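PDB 4N0T: U4/U6 snRNA-associated-splicing factor PRP24 from Saccharomyces cerevisiae, which binds U6 snRNA and acts as a spliceosome recycling factor, annealing U6 with U4 snRNA for new rounds of pre-mRNA splicing. Local coordinates for residues Arg121-Arg126 / Lys257-Glu262; Glu188-Asn193 / Ala212-His217; Leu194-Phe199 / Gly203-Ile208. All blocks are in the same frame, centred on the assembly; numbering follows the deposited sequence.

Contact 1 of 3, residues Arg121-Arg126 / Lys257-Glu262; sequences RFNTSR and KKPFLE. With nucleotides of chain B.
Pro259, in the first turn of helix 258-270, packs its ring against the loop at Phe122 and Asn123. Its CB lies 3.3 Å from Phe122 O and almost as near O4 of U28 of chain B, while CG presses on the Asn123 amide, 3.7 Å from Asn123 CG. Along Asn123, CB, CG, OD1 and ND2 all come close to Pro259 CG, ND2 being 4.0 Å from it; chi1 of 176° sets CG anti to the backbone N, and OD1 also accepts from Ser125 N at 2.9 Å, the donor standing well above the carbonyl plane. This is an Asx turn, within the loop joining the second and third strands of the second RRM. Water 1 donates to both Asn123 OD1 and Glu262 OE1, and water 2 joins Thr124 N to the same Glu262 oxygen; water thus bridges the polar groups. Phe122 O takes the N3-H of U28 of chain B at 2.8 Å and 166°, and the Phe122 ring lies between Arg121 CG on one face and the base of U25 of chain B on the other. Phe260 lays a ring face over the G26 base of chain B, and G26 O6 accepts from Lys257 N at 2.8 Å.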
loop_
_atom_site.group_PDB
_atom_site.type_symbol
_atom_site.label_atom_id
_atom_site.label_comp_id
_atom_site.label_asym_id
_atom_site.label_seq_id
_atom_site.Cartn_x
_atom_site.Cartn_y
_atom_site.Cartn_z
ATOM N N ARG A 121 -7.141 0.479 1.063
ATOM C CA ARG A 121 -8.541 0.743 0.785
ATOM C C ARG A 121 -8.764 1.389 -0.579
ATOM O O ARG A 121 -9.572 0.892 -1.369
ATOM C CB ARG A 121 -9.136 1.616 1.887
ATOM C CG ARG A 121 -10.592 1.995 1.675
ATOM C CD ARG A 121 -11.036 2.924 2.801
ATOM N NE ARG A 121 -12.373 3.471 2.591
ATOM C CZ ARG A 121 -12.862 4.520 3.249
ATOM N NH1 ARG A 121 -12.119 5.146 4.155
ATOM N NH2 ARG A 121 -14.089 4.952 2.989
ATOM N N PHE A 122 -8.046 2.464 -0.865
ATOM C CA PHE A 122 -8.291 3.167 -2.130
ATOM C C PHE A 122 -7.293 2.861 -3.238
ATOM O O PHE A 122 -7.445 3.321 -4.363
ATOM C CB PHE A 122 -8.378 4.683 -1.892
ATOM C CG PHE A 122 -9.540 5.077 -1.032
ATOM C CD1 PHE A 122 -10.837 4.875 -1.477
ATOM C CD2 PHE A 122 -9.339 5.655 0.204
ATOM C CE1 PHE A 122 -11.921 5.234 -0.691
ATOM C CE2 PHE A 122 -10.417 6.013 1.007
ATOM C CZ PHE A 122 -11.710 5.810 0.547
ATOM N N ASN A 123 -6.284 2.063 -2.929
ATOM C CA ASN A 123 -5.296 1.649 -3.917
ATOM C C ASN A 123 -4.690 0.332 -3.459
ATOM O O ASN A 123 -3.921 0.291 -2.501
ATOM C CB ASN A 123 -4.190 2.692 -4.087
ATOM C CG ASN A 123 -3.084 2.227 -5.052
ATOM O OD1 ASN A 123 -3.215 1.195 -5.725
ATOM N ND2 ASN A 123 -2.014 3.019 -5.158
ATOM N N THR A 124 -5.050 -0.734 -4.167
ATOM C CA THR A 124 -4.660 -2.085 -3.793
ATOM C C THR A 124 -3.148 -2.295 -3.882
ATOM O O THR A 124 -2.598 -3.170 -3.213
ATOM C CB THR A 124 -5.414 -3.091 -4.703
ATOM O OG1 THR A 124 -6.810 -2.995 -4.415
ATOM C CG2 THR A 124 -4.978 -4.505 -4.444
ATOM N N SER A 125 -2.475 -1.452 -4.663
ATOM C CA SER A 125 -1.046 -1.592 -4.909
ATOM C C SER A 125 -0.120 -0.910 -3.898
ATOM O O SER A 125 1.107 -1.018 -4.016
ATOM C CB SER A 125 -0.704 -1.054 -6.307
ATOM O OG SER A 125 -1.295 -1.868 -7.320
ATOM N N ARG A 126 -0.671 -0.202 -2.919
ATOM C CA ARG A 126 0.206 0.536 -2.004
ATOM C C ARG A 126 1.136 -0.388 -1.244
ATOM O O ARG A 126 0.733 -1.462 -0.761
ATOM C CB ARG A 126 -0.580 1.388 -1.021
ATOM C CG ARG A 126 -1.264 2.549 -1.719
ATOM C CD ARG A 126 -2.027 3.305 -0.710
ATOM N NE ARG A 126 -1.314 4.435 -0.123
ATOM C CZ ARG A 126 -1.682 4.964 1.035
ATOM N NH1 ARG A 126 -2.675 4.380 1.720
ATOM N NH2 ARG A 126 -1.065 6.040 1.521
ATOM N N LYS A 257 -6.405 7.194 -13.648
ATOM C CA LYS A 257 -5.353 6.498 -12.909
ATOM C C LYS A 257 -5.768 5.079 -12.526
ATOM O O LYS A 257 -6.964 4.750 -12.507
ATOM C CB LYS A 257 -4.981 7.313 -11.661
ATOM C CG LYS A 257 -4.464 8.726 -12.019
ATOM C CD LYS A 257 -4.832 9.783 -10.977
ATOM C CE LYS A 257 -6.207 10.353 -11.235
ATOM N NZ LYS A 257 -6.430 11.673 -10.610
ATOM N N LYS A 258 -4.778 4.237 -12.239
ATOM C CA LYS A 258 -5.024 2.819 -11.982
ATOM C C LYS A 258 -6.028 2.512 -10.870
ATOM O O LYS A 258 -6.905 1.677 -11.071
ATOM C CB LYS A 258 -3.715 2.046 -11.756
ATOM C CG LYS A 258 -2.896 1.853 -13.020
ATOM C CD LYS A 258 -3.704 1.133 -14.108
ATOM C CE LYS A 258 -2.839 0.824 -15.336
ATOM N NZ LYS A 258 -3.661 0.393 -16.511
ATOM N N PRO A 259 -5.900 3.161 -9.691
ATOM C CA PRO A 259 -6.855 2.792 -8.629
ATOM C C PRO A 259 -8.317 3.046 -8.977
ATOM O O PRO A 259 -9.174 2.247 -8.595
ATOM C CB PRO A 259 -6.421 3.667 -7.442
ATOM C CG PRO A 259 -4.957 3.922 -7.696
ATOM C CD PRO A 259 -4.849 4.071 -9.194
ATOM N N PHE A 260 -8.590 4.128 -9.703
ATOM C CA PHE A 260 -9.910 4.402 -10.236
ATOM C C PHE A 260 -10.344 3.280 -11.191
ATOM O O PHE A 260 -11.447 2.736 -11.059
ATOM C CB PHE A 260 -9.865 5.763 -10.945
ATOM C CG PHE A 260 -11.109 6.114 -11.721
ATOM C CD1 PHE A 260 -11.220 5.767 -13.060
ATOM C CD2 PHE A 260 -12.129 6.843 -11.126
ATOM C CE1 PHE A 260 -12.351 6.111 -13.792
ATOM C CE2 PHE A 260 -13.263 7.193 -11.842
ATOM C CZ PHE A 260 -13.368 6.835 -13.186
ATOM N N LEU A 261 -9.478 2.915 -12.139
ATOM C CA LEU A 261 -9.829 1.891 -13.134
ATOM C C LEU A 261 -10.038 0.537 -12.483
ATOM O O LEU A 261 -10.975 -0.192 -12.815
ATOM C CB LEU A 261 -8.744 1.779 -14.211
ATOM C CG LEU A 261 -8.610 3.039 -15.056
ATOM C CD1 LEU A 261 -7.343 2.953 -15.903
ATOM C CD2 LEU A 261 -9.835 3.195 -15.961
ATOM N N GLU A 262 -9.160 0.206 -11.545
ATOM C CA GLU A 262 -9.249 -1.069 -10.844
ATOM C C GLU A 262 -10.520 -1.180 -10.020
ATOM O O GLU A 262 -11.126 -2.251 -9.943
ATOM C CB GLU A 262 -8.005 -1.265 -9.974
ATOM C CG GLU A 262 -6.787 -1.630 -10.809
ATOM C CD GLU A 262 -5.478 -1.507 -10.057
ATOM O OE1 GLU A 262 -5.437 -0.834 -9.001
ATOM O OE2 GLU A 262 -4.479 -2.081 -10.537
ATOM P P G B 26 -8.597 12.132 -5.193
ATOM O OP1 G B 26 -7.982 12.495 -6.477
ATOM O OP2 G B 26 -8.386 12.954 -3.976
ATOM O "O5'" G B 26 -10.171 11.988 -5.341
ATOM C "C5'" G B 26 -10.992 13.107 -5.653
ATOM C "C4'" G B 26 -12.125 12.678 -6.542
ATOM O "O4'" G B 26 -11.574 12.330 -7.845
ATOM C "C3'" G B 26 -12.881 11.437 -6.051
ATOM O "O3'" G B 26 -14.251 11.521 -6.450
ATOM C "C2'" G B 26 -12.207 10.314 -6.831
ATOM O "O2'" G B 26 -12.991 9.153 -6.989
ATOM C "C1'" G B 26 -11.942 11.003 -8.169
ATOM N N9 G B 26 -10.877 10.374 -8.950
ATOM C C8 G B 26 -9.685 9.867 -8.481
ATOM N N7 G B 26 -8.978 9.328 -9.436
ATOM C C5 G B 26 -9.740 9.487 -10.581
ATOM C C6 G B 26 -9.471 9.098 -11.913
ATOM O O6 G B 26 -8.473 8.519 -12.347
ATOM N N1 G B 26 -10.500 9.434 -12.771
ATOM C C2 G B 26 -11.640 10.085 -12.379
ATOM N N2 G B 26 -12.532 10.334 -13.353
ATOM N N3 G B 26 -11.912 10.455 -11.141
ATOM C C4 G B 26 -10.919 10.119 -10.295
ATOM P P U B 25 -4.663 10.986 -1.762
ATOM O OP1 U B 25 -3.926 11.321 -2.998
ATOM O OP2 U B 25 -5.121 12.042 -0.826
ATOM O "O5'" U B 25 -5.995 10.190 -2.103
ATOM C "C5'" U B 25 -6.005 9.188 -3.105
ATOM C "C4'" U B 25 -7.420 8.836 -3.469
ATOM O "O4'" U B 25 -8.038 8.094 -2.397
ATOM C "C3'" U B 25 -8.340 10.024 -3.655
ATOM O "O3'" U B 25 -8.147 10.613 -4.916
ATOM C "C2'" U B 25 -9.719 9.406 -3.443
ATOM O "O2'" U B 25 -10.119 8.673 -4.594
ATOM C "C1'" U B 25 -9.420 8.399 -2.337
ATOM N N1 U B 25 -9.730 8.933 -0.995
ATOM C C2 U B 25 -11.051 8.912 -0.591
ATOM O O2 U B 25 -11.957 8.506 -1.298
ATOM N N3 U B 25 -11.291 9.397 0.671
ATOM C C4 U B 25 -10.349 9.879 1.552
ATOM O O4 U B 25 -10.714 10.278 2.660
ATOM C C5 U B 25 -9.005 9.866 1.064
ATOM C C6 U B 25 -8.734 9.402 -0.161
ATOM P P U B 28 -15.604 8.059 -8.968
ATOM O OP1 U B 28 -14.832 9.299 -8.752
ATOM O OP2 U B 28 -16.377 7.876 -10.207
ATOM O "O5'" U B 28 -14.577 6.829 -8.819
ATOM C "C5'" U B 28 -14.965 5.497 -9.153
ATOM C "C4'" U B 28 -14.743 4.552 -7.991
ATOM O "O4'" U B 28 -13.312 4.376 -7.774
ATOM C "C3'" U B 28 -15.313 5.027 -6.658
ATOM O "O3'" U B 28 -15.741 3.889 -5.912
ATOM C "C2'" U B 28 -14.094 5.627 -5.970
ATOM O "O2'" U B 28 -14.211 5.721 -4.566
ATOM C "C1'" U B 28 -13.014 4.648 -6.413
ATOM N N1 U B 28 -11.637 5.148 -6.332
ATOM C C2 U B 28 -10.737 4.419 -5.554
ATOM O O2 U B 28 -11.058 3.400 -4.939
ATOM N N3 U B 28 -9.459 4.914 -5.518
ATOM C C4 U B 28 -9.002 6.043 -6.168
ATOM O O4 U B 28 -7.823 6.375 -6.039
ATOM C C5 U B 28 -9.988 6.732 -6.969
ATOM C C6 U B 28 -11.241 6.276 -7.029
HETATM O O HOH W 1 -3.045 0.402 -8.403
HETATM O O HOH W 2 -6.495 -0.627 -6.627
HETATM O O HOH W 3 -3.339 -3.561 -7.583
#

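Contact 2 of 3, residues Glu188-Asn193 / Ala212-His217. With nucleotides of chain B.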
loop_
_atom_site.group_PDB
_atom_site.type_symbol
_atom_site.label_atom_id
_atom_site.label_comp_id
_atom_site.label_asym_id
_atom_site.label_seq_id
_atom_site.Cartn_x
_atom_site.Cartn_y
_atom_site.Cartn_z
ATOM N N GLU A 188 -4.307 3.782 -39.663
ATOM C CA GLU A 188 -3.619 4.773 -40.485
ATOM C C GLU A 188 -3.173 6.001 -39.679
ATOM O O GLU A 188 -2.108 6.563 -39.933
ATOM C CB GLU A 188 -4.493 5.191 -41.682
ATOM C CG GLU A 188 -4.341 6.651 -42.107
ATOM C CD GLU A 188 -4.709 6.898 -43.566
ATOM O OE1 GLU A 188 -5.862 6.607 -43.958
ATOM O OE2 GLU A 188 -3.839 7.388 -44.322
ATOM N N LEU A 189 -3.978 6.392 -38.691
ATOM C CA LEU A 189 -3.710 7.587 -37.897
ATOM C C LEU A 189 -2.852 7.302 -36.674
ATOM O O LEU A 189 -2.428 8.230 -35.981
ATOM C CB LEU A 189 -5.028 8.210 -37.420
ATOM C CG LEU A 189 -5.936 8.782 -38.511
ATOM C CD1 LEU A 189 -7.259 9.228 -37.900
ATOM C CD2 LEU A 189 -5.266 9.941 -39.233
ATOM N N LEU A 190 -2.631 6.021 -36.395
ATOM C CA LEU A 190 -1.844 5.619 -35.231
ATOM C C LEU A 190 -0.374 5.791 -35.564
ATOM O O LEU A 190 0.347 4.827 -35.820
ATOM C CB LEU A 190 -2.165 4.180 -34.825
ATOM C CG LEU A 190 -1.600 3.734 -33.472
ATOM C CD1 LEU A 190 -2.233 4.519 -32.307
ATOM C CD2 LEU A 190 -1.783 2.248 -33.266
ATOM N N ASP A 191 0.062 7.042 -35.556
ATOM C CA ASP A 191 1.379 7.407 -36.038
ATOM C C ASP A 191 1.907 8.538 -35.174
ATOM O O ASP A 191 1.292 9.607 -35.093
ATOM C CB ASP A 191 1.279 7.848 -37.494
ATOM C CG ASP A 191 2.574 8.408 -38.017
ATOM O OD1 ASP A 191 3.437 7.609 -38.434
ATOM O OD2 ASP A 191 2.732 9.647 -38.003
ATOM N N GLU A 192 3.029 8.291 -34.504
ATOM C CA GLU A 192 3.567 9.255 -33.557
ATOM C C GLU A 192 3.826 10.615 -34.191
ATOM O O GLU A 192 3.548 11.654 -33.578
ATOM C CB GLU A 192 4.839 8.716 -32.916
ATOM C CG GLU A 192 5.414 9.656 -31.898
ATOM C CD GLU A 192 6.507 9.028 -31.088
ATOM O OE1 GLU A 192 6.550 7.778 -31.006
ATOM O OE2 GLU A 192 7.315 9.791 -30.518
ATOM N N ASN A 193 4.339 10.610 -35.421
ATOM C CA ASN A 193 4.616 11.860 -36.124
ATOM C C ASN A 193 3.350 12.670 -36.335
ATOM O O ASN A 193 3.339 13.874 -36.105
ATOM C CB ASN A 193 5.300 11.604 -37.468
ATOM C CG ASN A 193 6.687 11.014 -37.313
ATOM O OD1 ASN A 193 7.291 11.093 -36.242
ATOM N ND2 ASN A 193 7.201 10.417 -38.388
ATOM N N ALA A 212 1.366 -1.620 -27.882
ATOM C CA ALA A 212 1.786 -2.439 -29.022
ATOM C C ALA A 212 0.692 -3.396 -29.493
ATOM O O ALA A 212 -0.226 -3.724 -28.735
ATOM C CB ALA A 212 3.055 -3.219 -28.680
ATOM N N GLY A 213 0.790 -3.845 -30.744
ATOM C CA GLY A 213 -0.095 -4.886 -31.244
ATOM C C GLY A 213 -1.336 -4.396 -31.976
ATOM O O GLY A 213 -2.097 -5.199 -32.519
ATOM N N GLN A 214 -1.548 -3.082 -32.002
ATOM C CA GLN A 214 -2.788 -2.533 -32.553
ATOM C C GLN A 214 -2.862 -2.545 -34.082
ATOM O O GLN A 214 -3.919 -2.820 -34.660
ATOM C CB GLN A 214 -3.023 -1.118 -32.019
ATOM C CG GLN A 214 -3.042 -1.039 -30.485
ATOM C CD GLN A 214 -3.494 0.328 -29.983
ATOM O OE1 GLN A 214 -4.698 0.622 -29.950
ATOM N NE2 GLN A 214 -2.530 1.175 -29.599
ATOM N N LYS A 215 -1.751 -2.225 -34.738
ATOM C CA LYS A 215 -1.710 -2.265 -36.195
ATOM C C LYS A 215 -1.592 -3.709 -36.629
ATOM O O LYS A 215 -2.208 -4.152 -37.601
ATOM C CB LYS A 215 -0.499 -1.495 -36.706
ATOM C CG LYS A 215 -0.667 0.004 -36.683
ATOM C CD LYS A 215 0.638 0.681 -37.045
ATOM C CE LYS A 215 0.427 2.155 -37.238
ATOM N NZ LYS A 215 1.703 2.880 -37.490
ATOM N N GLU A 216 -0.786 -4.434 -35.870
ATOM C CA GLU A 216 -0.428 -5.806 -36.167
ATOM C C GLU A 216 -1.669 -6.710 -36.116
ATOM O O GLU A 216 -1.776 -7.677 -36.870
ATOM C CB GLU A 216 0.671 -6.256 -35.189
ATOM C CG GLU A 216 1.960 -5.364 -35.189
ATOM C CD GLU A 216 1.787 -3.970 -34.534
ATOM O OE1 GLU A 216 0.709 -3.687 -33.977
ATOM O OE2 GLU A 216 2.728 -3.143 -34.582
ATOM N N HIS A 217 -2.622 -6.362 -35.255
ATOM C CA HIS A 217 -3.894 -7.077 -35.180
ATOM C C HIS A 217 -5.040 -6.367 -35.914
ATOM O O HIS A 217 -6.205 -6.733 -35.739
ATOM C CB HIS A 217 -4.293 -7.307 -33.721
ATOM C CG HIS A 217 -3.431 -8.302 -33.005
ATOM N ND1 HIS A 217 -2.116 -8.043 -32.669
ATOM C CD2 HIS A 217 -3.698 -9.548 -32.560
ATOM C CE1 HIS A 217 -1.614 -9.094 -32.047
ATOM N NE2 HIS A 217 -2.548 -10.023 -31.966
ATOM P P A B 12 -9.227 -6.053 -26.600
ATOM O OP1 A B 12 -9.434 -7.069 -27.658
ATOM O OP2 A B 12 -9.379 -6.438 -25.170
ATOM O "O5'" A B 12 -7.784 -5.420 -26.849
ATOM C "C5'" A B 12 -7.233 -4.476 -25.942
ATOM C "C4'" A B 12 -6.289 -3.537 -26.650
ATOM O "O4'" A B 12 -7.040 -2.721 -27.574
ATOM C "C3'" A B 12 -5.551 -2.533 -25.776
ATOM O "O3'" A B 12 -4.388 -3.095 -25.195
ATOM C "C2'" A B 12 -5.224 -1.403 -26.750
ATOM O "O2'" A B 12 -4.025 -1.697 -27.452
ATOM C "C1'" A B 12 -6.409 -1.467 -27.731
ATOM N N9 A B 12 -7.405 -0.393 -27.530
ATOM C C8 A B 12 -7.953 0.379 -28.531
ATOM N N7 A B 12 -8.826 1.257 -28.103
ATOM C C5 A B 12 -8.851 1.056 -26.730
ATOM C C6 A B 12 -9.581 1.688 -25.714
ATOM N N6 A B 12 -10.436 2.689 -25.932
ATOM N N1 A B 12 -9.391 1.259 -24.443
ATOM C C2 A B 12 -8.539 0.261 -24.234
ATOM N N3 A B 12 -7.795 -0.412 -25.105
ATOM C C4 A B 12 -7.998 0.038 -26.362
HETATM O O HOH W 4 2.815 4.888 -38.500
#
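Leu190 meets Gln214 and Lys215 across two loops of the third RRM, one leading into helix 192-199 and the other joining strands 205-209 and 222-228. The Leu190 and Gln214 side chains cross at about a right angle: Leu190 CD2 rests on Gln214 CB at 3.8 Å and also lies close to the amide NE2. Lys215, extended beyond CG, brings NZ to Leu190 O at 2.9 Å in a weak hydrogen bond, with its CE passing Leu190 CB on the way. The same ammonium donates to water 4, which in turn donates to Asp191 OD1 at 2.8 Å. Solvent thus links lysine and aspartate. Lys215 NZ itself stays 5.1 Å from Asp191 OD1.

Bonds farther out position these groups. The backbone turns back at Leu190 in an inverse gamma turn, and Asp191, as N-cap of the helix, uses OD2 to accept from Leu194 N. The Gln214 amide is held at both ends, OE1 by Cys223 N and NE2 by Pro211 O, while its CG packs against the ribose of A12 of chain B. Beyond these, Gly213 O receives two donors from His217: the backbone N, and the ring ND1 at 2.8 Å, which approaches in the carbonyl plane on a lone pair although the oxygen sits 25° out of the imidazole plane.

Contact 3 of 3, residues Leu194-Phe199 / Gly203-Ile208. With nucleotides of chain B.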
loop_
_atom_site.group_PDB
_atom_site.type_symbol
_atom_site.label_atom_id
_atom_site.label_comp_id
_atom_site.label_asym_id
_atom_site.label_seq_id
_atom_site.Cartn_x
_atom_site.Cartn_y
_atom_site.Cartn_z
ATOM N N LEU A 194 2.288 11.998 -36.771
ATOM C CA LEU A 194 1.005 12.659 -37.000
ATOM C C LEU A 194 0.417 13.207 -35.704
ATOM O O LEU A 194 -0.069 14.343 -35.671
ATOM C CB LEU A 194 0.025 11.697 -37.683
ATOM C CG LEU A 194 -1.391 12.147 -38.073
ATOM C CD1 LEU A 194 -2.397 11.853 -36.981
ATOM C CD2 LEU A 194 -1.456 13.619 -38.456
ATOM N N LEU A 195 0.488 12.415 -34.635
ATOM C CA LEU A 195 -0.022 12.845 -33.337
ATOM C C LEU A 195 0.753 14.052 -32.817
ATOM O O LEU A 195 0.154 15.023 -32.336
ATOM C CB LEU A 195 0.027 11.695 -32.323
ATOM C CG LEU A 195 -0.912 10.556 -32.721
ATOM C CD1 LEU A 195 -0.783 9.363 -31.782
ATOM C CD2 LEU A 195 -2.367 11.055 -32.759
ATOM N N ARG A 196 2.081 14.007 -32.934
ATOM C CA ARG A 196 2.913 15.152 -32.556
ATOM C C ARG A 196 2.526 16.395 -33.342
ATOM O O ARG A 196 2.335 17.464 -32.757
ATOM C CB ARG A 196 4.404 14.859 -32.777
ATOM C CG ARG A 196 4.986 13.903 -31.768
ATOM C CD ARG A 196 6.499 13.710 -31.894
ATOM N NE ARG A 196 7.006 12.833 -30.834
ATOM C CZ ARG A 196 7.369 13.262 -29.629
ATOM N NH1 ARG A 196 7.284 14.555 -29.334
ATOM N NH2 ARG A 196 7.811 12.402 -28.719
ATOM N N GLU A 197 2.406 16.252 -34.661
ATOM C CA GLU A 197 2.045 17.390 -35.513
ATOM C C GLU A 197 0.692 17.974 -35.125
ATOM O O GLU A 197 0.492 19.186 -35.184
ATOM C CB GLU A 197 2.010 16.975 -36.986
ATOM C CG GLU A 197 3.364 16.627 -37.577
ATOM C CD GLU A 197 3.245 15.888 -38.902
ATOM O OE1 GLU A 197 4.294 15.510 -39.471
ATOM O OE2 GLU A 197 2.101 15.683 -39.372
ATOM N N SER A 198 -0.234 17.111 -34.710
ATOM C CA SER A 198 -1.596 17.556 -34.441
ATOM C C SER A 198 -1.764 18.191 -33.070
ATOM O O SER A 198 -2.690 18.978 -32.853
ATOM C CB SER A 198 -2.580 16.395 -34.602
ATOM O OG SER A 198 -2.555 15.899 -35.934
ATOM N N PHE A 199 -0.884 17.837 -32.140
ATOM C CA PHE A 199 -1.035 18.289 -30.758
ATOM C C PHE A 199 0.060 19.226 -30.231
ATOM O O PHE A 199 -0.153 19.865 -29.205
ATOM C CB PHE A 199 -1.139 17.082 -29.807
ATOM C CG PHE A 199 -2.479 16.377 -29.838
ATOM C CD1 PHE A 199 -2.733 15.380 -30.770
ATOM C CD2 PHE A 199 -3.474 16.715 -28.927
ATOM C CE1 PHE A 199 -3.954 14.722 -30.795
ATOM C CE2 PHE A 199 -4.704 16.059 -28.938
ATOM C CZ PHE A 199 -4.944 15.060 -29.874
ATOM N N GLY A 203 1.347 22.723 -26.585
ATOM C CA GLY A 203 2.442 22.796 -25.623
ATOM C C GLY A 203 3.467 21.701 -25.855
ATOM O O GLY A 203 3.240 20.790 -26.650
ATOM N N SER A 204 4.603 21.779 -25.163
ATOM C CA SER A 204 5.668 20.792 -25.336
ATOM C C SER A 204 5.213 19.390 -24.942
ATOM O O SER A 204 4.671 19.194 -23.856
ATOM C CB SER A 204 6.889 21.166 -24.487
ATOM O OG SER A 204 7.456 22.389 -24.924
ATOM N N ILE A 205 5.455 18.430 -25.826
ATOM C CA ILE A 205 5.110 17.034 -25.568
ATOM C C ILE A 205 6.304 16.300 -24.963
ATOM O O ILE A 205 7.381 16.223 -25.561
ATOM C CB ILE A 205 4.671 16.333 -26.857
ATOM C CG1 ILE A 205 3.374 16.953 -27.371
ATOM C CG2 ILE A 205 4.475 14.835 -26.615
ATOM C CD1 ILE A 205 3.025 16.529 -28.791
ATOM N N GLU A 206 6.113 15.763 -23.768
ATOM C CA GLU A 206 7.177 15.041 -23.085
ATOM C C GLU A 206 7.334 13.608 -23.611
ATOM O O GLU A 206 8.452 13.096 -23.731
ATOM C CB GLU A 206 6.890 15.050 -21.581
ATOM C CG GLU A 206 7.814 14.187 -20.732
ATOM C CD GLU A 206 7.316 14.042 -19.302
ATOM O OE1 GLU A 206 6.902 15.060 -18.705
ATOM O OE2 GLU A 206 7.327 12.904 -18.778
ATOM N N LYS A 207 6.219 12.955 -23.936
ATOM C CA LYS A 207 6.264 11.530 -24.245
ATOM C C LYS A 207 4.993 11.112 -24.972
ATOM O O LYS A 207 3.922 11.657 -24.707
ATOM C CB LYS A 207 6.408 10.721 -22.949
ATOM C CG LYS A 207 6.795 9.259 -23.145
ATOM C CD LYS A 207 7.048 8.556 -21.791
ATOM C CE LYS A 207 7.560 7.126 -21.987
ATOM N NZ LYS A 207 7.749 6.385 -20.688
ATOM N N ILE A 208 5.121 10.155 -25.888
ATOM C CA ILE A 208 3.959 9.546 -26.534
ATOM C C ILE A 208 4.054 8.039 -26.361
ATOM O O ILE A 208 5.102 7.440 -26.641
ATOM C CB ILE A 208 3.858 9.943 -28.033
ATOM C CG1 ILE A 208 3.564 11.440 -28.146
ATOM C CG2 ILE A 208 2.758 9.159 -28.711
ATOM C CD1 ILE A 208 3.438 11.946 -29.546
ATOM P P A B 15 3.651 -0.258 -21.022
ATOM O OP1 A B 15 4.795 -0.889 -21.728
ATOM O OP2 A B 15 2.935 -0.974 -19.955
ATOM O "O5'" A B 15 4.148 1.128 -20.423
ATOM C "C5'" A B 15 4.890 2.046 -21.207
ATOM C "C4'" A B 15 4.853 3.426 -20.607
ATOM O "O4'" A B 15 3.476 3.866 -20.464
ATOM C "C3'" A B 15 5.407 3.543 -19.196
ATOM O "O3'" A B 15 6.818 3.577 -19.170
ATOM C "C2'" A B 15 4.750 4.826 -18.707
ATOM O "O2'" A B 15 5.369 5.963 -19.300
ATOM C "C1'" A B 15 3.350 4.673 -19.307
ATOM N N9 A B 15 2.460 3.982 -18.364
ATOM C C8 A B 15 2.157 2.648 -18.305
ATOM N N7 A B 15 1.331 2.345 -17.326
ATOM C C5 A B 15 1.095 3.553 -16.693
ATOM C C6 A B 15 0.311 3.890 -15.577
ATOM N N6 A B 15 -0.390 2.996 -14.887
ATOM N N1 A B 15 0.281 5.186 -15.212
ATOM C C2 A B 15 0.997 6.073 -15.926
ATOM N N3 A B 15 1.786 5.878 -16.991
ATOM C C4 A B 15 1.782 4.573 -17.321
HETATM O O HOH W 5 8.883 14.093 -26.962
#
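Arg196 leaves its helix with CG beside the backbone N (chi1 -73°) and runs extended as far as NE, which carries the side chain obliquely across Ile205 and Ile208. In both isoleucines CG1 also stands beside the backbone N, and a chi2 near 180° extends CD1 to the helix. Ile208 CD1 makes a tight contact with Arg196 CG at 3.3 Å and then lies over one face of the guanidinium, offset toward its rim. Ile205 divides its branches: CG2 approaches Arg196 NH1 at 3.9 Å, whereas CD1 reaches the backbone of Arg196 and, at 4.3 Å, Phe199 CB. Leu195 CB adds a looser apolar contact with Ile208 CD1.

The polar end of Arg196 has two partners. Its NE forms a salt bridge with Glu192 one turn earlier, and NH2 donates at 2.7 Å to water 5, which lies in the guanidinium plane and donates to Ile205 O. The strand carries a classic beta bulge at Glu206-Lys207, opposite Val227, and Lys207 NZ donates to O2' of A15 of chain B at 2.8 Å. The axes of segments 194-199 and 205-208 pass 10.4 Å apart at 150°, nearly antiparallel: a helix packed on one face of the antiparallel sheet, as in the beta-alpha-beta-beta-alpha-beta fold of the RNA recognition motif.

Contacts 2 and 3 are neighbours within the third RRM, their centres about 15 Å apart, and both use helix 192-199: contact 2 at the loop leading into it, contact 3 along its later turns. They touch directly, for Glu192 CG packs on Ile208 CD1. Along the chain contact 3 is nested inside the loop closed by contact 2, and both are nested inside the much longer one closed by contact 1. That contact stands apart, its centre 28 to 29 Å from theirs. Contacts 2 and 3 thus pack the third RRM internally, whereas contact 1 joins the second RRM to helix 258-270, which follows the third; RNA of chain B lies by each.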